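Local atomic coordinates of serine protease MT3772 (Mycobacterium tuberculosis, PDB entry 3K6Y), a protein that is the protease domain of a membrane-associated serine endopeptidase of the S1C family, thought to be required for resistance to acid and oxidative stress. Residues L31-T40 / P186-V194. Sequence-based numbering, arbitrary orientation.
Sequences LVNNPVVAAT and PLIDLNGQV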
loop_
_atom_site.group_PDB
_atom_site.type_symbol
_atom_site.label_atom_id
_atom_site.label_comp_id
_atom_site.label_asym_id
_atom_site.label_seq_id
_atom_site.Cartn_x
_atom_site.Cartn_y
_atom_site.Cartn_z
ATOM N N LEU A 31 -14.221 31.540 -18.289
ATOM C CA LEU A 31 -13.472 31.287 -17.054
ATOM C C LEU A 31 -11.991 31.016 -17.305
ATOM O O LEU A 31 -11.168 31.265 -16.431
ATOM C CB LEU A 31 -14.110 30.143 -16.260
ATOM C CG LEU A 31 -15.440 30.475 -15.597
ATOM C CD1 LEU A 31 -16.152 29.223 -15.120
ATOM C CD2 LEU A 31 -15.232 31.465 -14.443
ATOM N N VAL A 32 -11.629 30.514 -18.487
ATOM C CA VAL A 32 -10.214 30.279 -18.795
ATOM C C VAL A 32 -9.384 31.557 -18.671
ATOM O O VAL A 32 -8.189 31.487 -18.397
ATOM C CB VAL A 32 -9.974 29.648 -20.196
ATOM C CG1 VAL A 32 -10.565 28.274 -20.262
ATOM C CG2 VAL A 32 -10.531 30.533 -21.314
ATOM N N ASN A 33 -10.030 32.705 -18.895
ATOM C CA ASN A 33 -9.351 33.998 -18.868
ATOM C C ASN A 33 -9.644 34.795 -17.601
ATOM O O ASN A 33 -9.201 35.947 -17.470
ATOM C CB ASN A 33 -9.713 34.808 -20.120
ATOM C CG ASN A 33 -9.242 34.138 -21.399
ATOM O OD1 ASN A 33 -8.099 33.690 -21.490
ATOM N ND2 ASN A 33 -10.120 34.070 -22.391
ATOM N N ASN A 34 -10.370 34.207 -16.652
ATOM C CA ASN A 34 -10.627 34.907 -15.392
ATOM C C ASN A 34 -9.295 35.195 -14.679
ATOM O O ASN A 34 -8.409 34.329 -14.647
ATOM C CB ASN A 34 -11.569 34.093 -14.496
ATOM C CG ASN A 34 -12.075 34.876 -13.305
ATOM O OD1 ASN A 34 -11.326 35.155 -12.381
ATOM N ND2 ASN A 34 -13.365 35.205 -13.307
ATOM N N PRO A 35 -9.121 36.426 -14.149
ATOM C CA PRO A 35 -7.859 36.753 -13.471
ATOM C C PRO A 35 -7.437 35.791 -12.345
ATOM O O PRO A 35 -6.252 35.713 -12.022
ATOM C CB PRO A 35 -8.098 38.166 -12.912
ATOM C CG PRO A 35 -9.267 38.666 -13.597
ATOM C CD PRO A 35 -10.051 37.571 -14.202
ATOM N N VAL A 36 -8.388 35.055 -11.777
ATOM C CA VAL A 36 -8.066 34.083 -10.731
ATOM C C VAL A 36 -7.173 32.959 -11.251
ATOM O O VAL A 36 -6.393 32.379 -10.486
ATOM C CB VAL A 36 -9.342 33.524 -10.047
ATOM C CG1 VAL A 36 -10.067 32.488 -10.940
ATOM C CG2 VAL A 36 -9.012 32.948 -8.708
ATOM N N VAL A 37 -7.249 32.661 -12.538
ATOM C CA VAL A 37 -6.493 31.531 -13.082
ATOM C C VAL A 37 -4.991 31.830 -12.997
ATOM O O VAL A 37 -4.223 31.063 -12.403
ATOM C CB VAL A 37 -6.925 31.222 -14.516
ATOM C CG1 VAL A 37 -5.984 30.195 -15.152
ATOM C CG2 VAL A 37 -8.368 30.723 -14.532
ATOM N N ALA A 38 -4.578 32.982 -13.529
ATOM C CA ALA A 38 -3.168 33.315 -13.563
ATOM C C ALA A 38 -2.605 33.492 -12.167
ATOM O O ALA A 38 -1.421 33.201 -11.912
ATOM C CB ALA A 38 -2.958 34.601 -14.344
ATOM N N ALA A 39 -3.448 34.004 -11.270
ATOM C CA ALA A 39 -3.015 34.248 -9.904
ATOM C C ALA A 39 -2.834 32.958 -9.121
ATOM O O ALA A 39 -2.029 32.897 -8.207
ATOM C CB ALA A 39 -3.956 35.169 -9.208
ATOM N N THR A 40 -3.586 31.921 -9.488
ATOM C CA THR A 40 -3.542 30.662 -8.761
ATOM C C THR A 40 -2.523 29.692 -9.348
ATOM O O THR A 40 -1.966 28.869 -8.621
ATOM C CB THR A 40 -4.950 30.009 -8.753
ATOM O OG1 THR A 40 -5.902 30.950 -8.240
ATOM C CG2 THR A 40 -4.993 28.798 -7.882
ATOM N N PRO A 186 -6.750 21.302 -7.809
ATOM C CA PRO A 186 -7.827 21.936 -7.085
ATOM C C PRO A 186 -9.010 22.332 -7.978
ATOM O O PRO A 186 -8.823 22.728 -9.119
ATOM C CB PRO A 186 -7.152 23.203 -6.529
ATOM C CG PRO A 186 -6.160 23.560 -7.595
ATOM C CD PRO A 186 -5.684 22.251 -8.166
ATOM N N LEU A 187 -10.207 22.250 -7.411
ATOM C CA LEU A 187 -11.357 22.977 -7.928
ATOM C C LEU A 187 -11.392 24.282 -7.166
ATOM O O LEU A 187 -11.470 24.277 -5.932
ATOM C CB LEU A 187 -12.623 22.190 -7.634
ATOM C CG LEU A 187 -13.908 22.842 -8.156
ATOM C CD1 LEU A 187 -13.978 22.690 -9.685
ATOM C CD2 LEU A 187 -15.141 22.236 -7.503
ATOM N N ILE A 188 -11.280 25.383 -7.891
ATOM C CA ILE A 188 -11.276 26.675 -7.208
ATOM C C ILE A 188 -12.539 27.457 -7.467
ATOM O O ILE A 188 -13.193 27.312 -8.503
ATOM C CB ILE A 188 -10.048 27.536 -7.547
ATOM C CG1 ILE A 188 -9.962 27.839 -9.042
ATOM C CG2 ILE A 188 -8.760 26.883 -7.024
ATOM C CD1 ILE A 188 -9.230 29.162 -9.366
ATOM N N ASP A 189 -12.879 28.291 -6.494
ATOM C CA ASP A 189 -13.939 29.278 -6.678
ATOM C C ASP A 189 -13.339 30.552 -7.266
ATOM O O ASP A 189 -12.137 30.654 -7.488
ATOM C CB ASP A 189 -14.722 29.522 -5.379
ATOM C CG ASP A 189 -13.894 30.153 -4.267
ATOM O OD1 ASP A 189 -14.348 30.038 -3.105
ATOM O OD2 ASP A 189 -12.842 30.785 -4.520
ATOM N N LEU A 190 -14.184 31.552 -7.501
ATOM C CA LEU A 190 -13.713 32.750 -8.178
ATOM C C LEU A 190 -12.906 33.672 -7.268
ATOM O O LEU A 190 -12.340 34.658 -7.739
ATOM C CB LEU A 190 -14.880 33.494 -8.828
ATOM C CG LEU A 190 -15.537 32.701 -9.965
ATOM C CD1 LEU A 190 -16.466 33.576 -10.782
ATOM C CD2 LEU A 190 -14.506 32.039 -10.883
ATOM N N ASN A 191 -12.873 33.323 -5.982
ATOM C CA ASN A 191 -12.020 33.958 -4.985
ATOM C C ASN A 191 -10.627 33.328 -4.945
ATOM O O ASN A 191 -9.761 33.784 -4.204
ATOM C CB ASN A 191 -12.649 33.815 -3.599
ATOM C CG ASN A 191 -13.909 34.620 -3.441
ATOM O OD1 ASN A 191 -14.014 35.734 -3.942
ATOM N ND2 ASN A 191 -14.873 34.060 -2.735
ATOM N N GLY A 192 -10.407 32.260 -5.710
ATOM C CA GLY A 192 -9.103 31.619 -5.703
ATOM C C GLY A 192 -8.886 30.683 -4.529
ATOM O O GLY A 192 -7.755 30.302 -4.253
ATOM N N GLN A 193 -9.959 30.323 -3.836
ATOM C CA GLN A 193 -9.869 29.380 -2.734
ATOM C C GLN A 193 -10.237 27.994 -3.222
ATOM O O GLN A 193 -10.969 27.827 -4.211
ATOM C CB GLN A 193 -10.758 29.812 -1.576
ATOM C CG GLN A 193 -10.360 31.196 -1.041
ATOM C CD GLN A 193 -10.865 31.484 0.356
ATOM O OE1 GLN A 193 -12.013 31.208 0.684
ATOM N NE2 GLN A 193 -9.997 32.050 1.192
ATOM N N VAL A 194 -9.747 26.996 -2.496
ATOM C CA VAL A 194 -9.915 25.621 -2.928
ATOM C C VAL A 194 -11.200 25.028 -2.348
ATOM O O VAL A 194 -11.372 24.906 -1.122
ATOM C CB VAL A 194 -8.698 24.773 -2.530
ATOM C CG1 VAL A 194 -8.872 23.333 -3.002
ATOM C CG2 VAL A 194 -7.420 25.338 -3.152
HETATM O O HOH W 1 -12.399 36.186 -10.121
HETATM O O HOH W 2 -5.742 31.741 -5.626
#
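Val36, early in helix 35-40, meets the segment 186-194 through all three carbons of its side chain. Its CB lies 3.9 Å from Leu190 O. CG2, anti to the backbone N, runs on to stand 3.3 Å from CA of Gly192, a close fit against a residue whose positive phi (81°) suits the end of the type I beta turn Asp189-Gly192. Ile188 CD1 comes tip to tip against the fork, 3.8 Å from both CG1 and CG2. Thr40 OG1 passes the same CD1, while the Leu31 and Leu190 side chains cross at about a right angle, their CD2 atoms 3.7 Å apart.

The polar links between the segments run through two waters. One donates to Asn34 OD1 at 2.7 Å and to Leu190 O at 2.8 Å; the other donates to Thr40 OG1 and Gly192 O. Both side-chain oxygens also bond to the helix backbone: Asn34 OD1 takes Val36 N at 3.0 Å on an in-plane lone pair, an N-cap bond, and Thr40 OG1 donates to Val36 O at 2.7 Å. Within the other segment, Asp189 OD2 accepts Gln193 N from a donor 42° out of the carboxylate plane, bracing the turn.

Ile188 and Thr40 also touch Leu134, placing the helix against strands 186-188 and 130-135. The turn joins strands 186-188 and 194-201, a beta hairpin of the second six-stranded barrel in the chymotrypsin-like double-barrel fold.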